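Local coordinates for fatty acid multifunctional protein (atmfp2) (Arabidopsis thaliana, PDB 2WTB) that hydrates long-chain enoyl-CoAs and oxidises the resulting 3-hydroxyacyl-CoAs with NAD in peroxisomal fatty acid beta-oxidation during seed germination, at residues A[93-96]-A[97-101]; A[116-119]-A[120-124]. One frame throughout, in Å; residues are numbered along the deposited sequence.

Interaction 1 (A[93-96]-A[97-101])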
ATOM      1  N   ILE A  93      13.180  26.702 -15.996  1.00 63.88           N
ATOM      2  CA  ILE A  93      12.055  27.380 -15.359  1.00 59.86           C
ATOM      3  C   ILE A  93      12.278  27.612 -13.869  1.00 58.30           C
ATOM      4  O   ILE A  93      12.250  28.748 -13.397  1.00 70.21           O
ATOM      5  CB  ILE A  93      10.738  26.602 -15.549  1.00 64.73           C
ATOM      6  CG1 ILE A  93      10.453  26.398 -17.037  1.00 83.37           C
ATOM      7  CG2 ILE A  93       9.584  27.336 -14.880  1.00 48.12           C
ATOM      8  CD1 ILE A  93      10.524  27.671 -17.845  1.00 91.23           C
ATOM      9  N   ILE A  94      12.495  26.531 -13.132  1.00 46.80           N
ATOM     10  CA  ILE A  94      12.615  26.610 -11.682  1.00 61.50           C
ATOM     11  C   ILE A  94      13.927  27.245 -11.218  1.00 62.89           C
ATOM     12  O   ILE A  94      13.929  28.125 -10.355  1.00 62.58           O
ATOM     13  CB  ILE A  94      12.454  25.222 -11.035  1.00 60.45           C
ATOM     14  CG1 ILE A  94      10.992  24.777 -11.094  1.00 57.37           C
ATOM     15  CG2 ILE A  94      12.936  25.242  -9.601  1.00 59.67           C
ATOM     16  CD1 ILE A  94      10.722  23.483 -10.361  1.00 60.36           C
ATOM     17  N   THR A  95      15.039  26.803 -11.798  1.00 55.42           N
ATOM     18  CA  THR A  95      16.361  27.233 -11.344  1.00 48.82           C
ATOM     19  C   THR A  95      16.787  28.586 -11.905  1.00 50.66           C
ATOM     20  O   THR A  95      17.208  29.471 -11.160  1.00 57.43           O
ATOM     21  CB  THR A  95      17.431  26.183 -11.685  1.00 48.73           C
ATOM     22  OG1 THR A  95      17.131  24.961 -11.001  1.00 42.16           O
ATOM     23  CG2 THR A  95      18.810  26.667 -11.267  1.00 48.39           C
ATOM     24  N   ASP A  96      16.677  28.742 -13.218  1.00 54.54           N
ATOM     25  CA  ASP A  96      17.138  29.956 -13.882  1.00 55.81           C
ATOM     26  C   ASP A  96      16.109  31.081 -13.826  1.00 65.89           C
ATOM     27  O   ASP A  96      16.398  32.170 -13.332  1.00 73.49           O
ATOM     28  CB  ASP A  96      17.520  29.656 -15.333  1.00 52.70           C
ATOM     29  CG  ASP A  96      18.768  28.800 -15.439  1.00 76.17           C
ATOM     30  OD1 ASP A  96      19.508  28.702 -14.435  1.00 73.91           O
ATOM     31  OD2 ASP A  96      19.012  28.229 -16.524  1.00 86.41           O
ATOM     32  N   LEU A  97      14.911  30.813 -14.333  1.00 68.08           N
ATOM     33  CA  LEU A  97      13.866  31.828 -14.394  1.00 60.87           C
ATOM     34  C   LEU A  97      13.441  32.288 -13.005  1.00 62.72           C
ATOM     35  O   LEU A  97      13.410  33.486 -12.720  1.00 62.34           O
ATOM     36  CB  LEU A  97      12.652  31.300 -15.163  1.00 55.90           C
ATOM     37  CG  LEU A  97      11.446  32.237 -15.272  1.00 59.39           C
ATOM     38  CD1 LEU A  97      11.831  33.537 -15.960  1.00 62.58           C
ATOM     39  CD2 LEU A  97      10.306  31.559 -16.014  1.00 63.74           C
ATOM     40  N   LEU A  98      13.124  31.330 -12.142  1.00 59.96           N
ATOM     41  CA  LEU A  98      12.552  31.636 -10.836  1.00 52.90           C
ATOM     42  C   LEU A  98      13.608  31.943  -9.776  1.00 54.76           C
ATOM     43  O   LEU A  98      13.679  33.059  -9.264  1.00 55.68           O
ATOM     44  CB  LEU A  98      11.641  30.491 -10.375  1.00 46.68           C
ATOM     45  CG  LEU A  98      10.765  30.721  -9.137  1.00 50.86           C
ATOM     46  CD1 LEU A  98       9.552  29.798  -9.151  1.00 46.42           C
ATOM     47  CD2 LEU A  98      11.559  30.548  -7.850  1.00 41.62           C
ATOM     48  N   GLU A  99      14.424  30.948  -9.447  1.00 49.04           N
ATOM     49  CA  GLU A  99      15.364  31.078  -8.341  1.00 48.35           C
ATOM     50  C   GLU A  99      16.458  32.111  -8.603  1.00 53.57           C
ATOM     51  O   GLU A  99      16.900  32.799  -7.684  1.00 50.09           O
ATOM     52  CB  GLU A  99      15.987  29.723  -8.007  1.00 41.71           C
ATOM     53  CG  GLU A  99      16.809  29.718  -6.726  1.00 35.45           C
ATOM     54  CD  GLU A  99      17.506  28.391  -6.499  1.00 59.02           C
ATOM     55  OE1 GLU A  99      18.172  27.900  -7.438  1.00 53.95           O
ATOM     56  OE2 GLU A  99      17.385  27.840  -5.384  1.00 52.96           O
ATOM     57  N   ALA A 100      16.889  32.215  -9.858  1.00 50.10           N
ATOM     58  CA  ALA A 100      17.968  33.128 -10.224  1.00 49.37           C
ATOM     59  C   ALA A 100      17.449  34.471 -10.733  1.00 52.25           C
ATOM     60  O   ALA A 100      18.167  35.204 -11.413  1.00 64.92           O
ATOM     61  CB  ALA A 100      18.882  32.482 -11.262  1.00 42.13           C
ATOM     62  N   ALA A 101      16.202  34.790 -10.401  1.00 55.00           N
ATOM     63  CA  ALA A 101      15.604  36.055 -10.814  1.00 52.04           C
ATOM     64  C   ALA A 101      16.108  37.208  -9.955  1.00 54.65           C
ATOM     65  O   ALA A 101      16.591  36.998  -8.841  1.00 55.43           O
ATOM     66  CB  ALA A 101      14.086  35.972 -10.749  1.00 37.97           C
TER
HETATM   67  O   HOH W   1      19.251  30.168  -8.717  1.00 59.55           O

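Interaction 2 (A[116-119]-A[120-124])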
ATOM      1  N   GLY A 116       7.101  17.460  -6.373  1.00 43.05           N
ATOM      2  CA  GLY A 116       7.226  18.678  -7.156  1.00 41.86           C
ATOM      3  C   GLY A 116       6.735  19.901  -6.399  1.00 56.06           C
ATOM      4  O   GLY A 116       7.243  21.008  -6.584  1.00 50.70           O
ATOM      5  N   GLY A 117       5.738  19.702  -5.543  1.00 41.79           N
ATOM      6  CA  GLY A 117       5.221  20.780  -4.722  1.00 45.05           C
ATOM      7  C   GLY A 117       6.249  21.281  -3.727  1.00 47.20           C
ATOM      8  O   GLY A 117       6.394  22.487  -3.522  1.00 41.91           O
ATOM      9  N   LEU A 118       6.966  20.352  -3.103  1.00 50.58           N
ATOM     10  CA  LEU A 118       8.012  20.711  -2.154  1.00 45.55           C
ATOM     11  C   LEU A 118       9.214  21.283  -2.890  1.00 51.03           C
ATOM     12  O   LEU A 118       9.881  22.198  -2.404  1.00 53.88           O
ATOM     13  CB  LEU A 118       8.437  19.493  -1.334  1.00 43.47           C
ATOM     14  CG  LEU A 118       9.543  19.737  -0.303  1.00 51.45           C
ATOM     15  CD1 LEU A 118       9.127  20.805   0.695  1.00 50.69           C
ATOM     16  CD2 LEU A 118       9.917  18.445   0.415  1.00 49.00           C
ATOM     17  N   GLU A 119       9.484  20.737  -4.070  1.00 46.14           N
ATOM     18  CA  GLU A 119      10.615  21.175  -4.872  1.00 37.27           C
ATOM     19  C   GLU A 119      10.439  22.626  -5.311  1.00 47.03           C
ATOM     20  O   GLU A 119      11.352  23.438  -5.174  1.00 50.09           O
ATOM     21  CB  GLU A 119      10.808  20.254  -6.079  1.00 38.89           C
ATOM     22  CG  GLU A 119      11.257  18.846  -5.709  1.00 65.65           C
ATOM     23  CD  GLU A 119      11.442  17.947  -6.918  1.00 77.58           C
ATOM     24  OE1 GLU A 119      10.460  17.731  -7.658  1.00 77.32           O
ATOM     25  OE2 GLU A 119      12.570  17.447  -7.125  1.00 80.73           O
ATOM     26  N   LEU A 120       9.260  22.947  -5.834  1.00 47.90           N
ATOM     27  CA  LEU A 120       8.950  24.313  -6.243  1.00 49.60           C
ATOM     28  C   LEU A 120       9.145  25.293  -5.086  1.00 52.17           C
ATOM     29  O   LEU A 120       9.641  26.408  -5.273  1.00 40.01           O
ATOM     30  CB  LEU A 120       7.515  24.396  -6.768  1.00 49.23           C
ATOM     31  CG  LEU A 120       6.997  25.780  -7.163  1.00 43.08           C
ATOM     32  CD1 LEU A 120       7.922  26.443  -8.179  1.00 35.10           C
ATOM     33  CD2 LEU A 120       5.584  25.672  -7.710  1.00 42.89           C
ATOM     34  N   ALA A 121       8.753  24.870  -3.889  1.00 52.37           N
ATOM     35  CA  ALA A 121       8.896  25.706  -2.702  1.00 61.53           C
ATOM     36  C   ALA A 121      10.370  25.890  -2.313  1.00 46.60           C
ATOM     37  O   ALA A 121      10.782  26.978  -1.908  1.00 33.38           O
ATOM     38  CB  ALA A 121       8.081  25.131  -1.537  1.00 33.07           C
ATOM     39  N   MET A 122      11.161  24.828  -2.444  1.00 40.08           N
ATOM     40  CA  MET A 122      12.594  24.907  -2.154  1.00 40.30           C
ATOM     41  C   MET A 122      13.312  25.841  -3.127  1.00 49.29           C
ATOM     42  O   MET A 122      14.361  26.396  -2.805  1.00 54.10           O
ATOM     43  CB  MET A 122      13.235  23.519  -2.192  1.00 36.89           C
ATOM     44  CG  MET A 122      12.945  22.661  -0.973  1.00 40.51           C
ATOM     45  SD  MET A 122      13.455  20.948  -1.213  1.00 44.26           S
ATOM     46  CE  MET A 122      12.936  20.224   0.337  1.00107.47           C
ATOM     47  N   ALA A 123      12.737  26.007  -4.314  1.00 53.08           N
ATOM     48  CA  ALA A 123      13.288  26.908  -5.321  1.00 45.13           C
ATOM     49  C   ALA A 123      13.111  28.358  -4.900  1.00 51.91           C
ATOM     50  O   ALA A 123      13.918  29.216  -5.253  1.00 52.54           O
ATOM     51  CB  ALA A 123      12.621  26.675  -6.660  1.00 46.12           C
ATOM     52  N   CYS A 124      12.042  28.627  -4.155  1.00 48.66           N
ATOM     53  CA  CYS A 124      11.790  29.964  -3.634  1.00 48.89           C
ATOM     54  C   CYS A 124      12.864  30.347  -2.631  1.00 51.34           C
ATOM     55  O   CYS A 124      13.598  29.491  -2.142  1.00 37.37           O
ATOM     56  CB  CYS A 124      10.408  30.045  -2.984  1.00 44.07           C
ATOM     57  SG  CYS A 124       9.052  29.869  -4.155  1.00 52.00           S
TER

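Interaction 1 (A[93-96]-A[97-101])
A pi-type widening marks the C-terminal end of helix 88-99, in the crotonase-like hydratase/isomerase part of the protein, and it joins 93-96 to 97-101 through i to i+5 backbone bonds. L98 N donates to I93 O at 3.0 Å, and E99 N reaches I94 O, also at 3.0 Å, with a straighter N-H...O angle of 157°. A third bond of the same span, A100 N to T95 O, is weak, and A100 is where the chain leaves helical geometry. On one flank the apolar side chains of I93 and L97 touch lightly, CD1 of I93 lying 4.3 Å from CD2 of L97. Helix 33-46 covers this flank, with K40 against both residues and Y43 against L97 and L98, while I94 and L98 pack on A123 and L120 of helix 116-123. The polar flank belongs to T95 and E99, whose side chains run side by side and point the same way. E99 has CG anti to the backbone N (chi1 -171°) and an extended chain beyond it, which sets OE1 of E99 alongside the methyl of T95, 4.1 Å from CG2. R153 ties the two together from outside, its NH2 forming a salt bridge with E99 OE1 and a hydrogen bond with T95 OG1, a hydroxyl that also bonds to S90 O, while D96 sends its own carboxylate to a salt bridge with R264. A water completes the link between backbone and side chain, donating to T95 O at 3.3 Å and to E99 OE1 at 2.8 Å.

Interaction 2 (A[116-119]-A[120-124])
L118 packs its branched end against the methyl of M122, one turn further along helix 116-123. CE of M122 sits 3.5 Å from L118 CG and equally close to CD2, so the thioether tip meets the fork of the leucine while the two side chains lie at a slant to each other. L118 has CG anti to the backbone N (chi1 180°), whereas M122 has CG beside its own N and then runs extended, back along the helix toward L118. L154 and L157 of helix 150-158 also touch this methionine. M122 N also donates to L118 O at 2.9 Å. At the start of the helix L120 N bonds to G116 O, also at 2.9 Å and nearly straight at 167°, while A121 N to G117 O is long and weak. E119, the predicted nucleophile, gives its backbone O to A123 N at 3.0 Å, and its side chain leaves the helix in another direction, where OE2 accepts from the backbone N-H groups of G150 and F148. Two N-H donors on one oxygen would hold OE2 in place and restrain the carboxylate, consistent with the predicted roles of E119 as nucleophile and of the neighbouring E139 as proton acceptor.

In the fold
Interactions 1 and 2 illustrate how one helix can pack against another that carries a predicted catalytic residue, their centres 11 Å apart within the hydratase/isomerase region. They touch directly: I94 CG2 meets A123 CB at 3.3 Å, and L98 CD1 lies 3.9 Å from L120 CD1. The aliphatic part of E99 also reaches the far end of helix 116-123, its CG 3.3 Å from A123 O. I94, about 5 Å from E119 side chain to side chain, lies close to the predicted site and also touches F148, whose backbone N bonds E119 OE2. E119 itself comes within about 4 Å of E139, side chain to side chain. R153, already bonded in interaction 1, also packs on M122 of interaction 2.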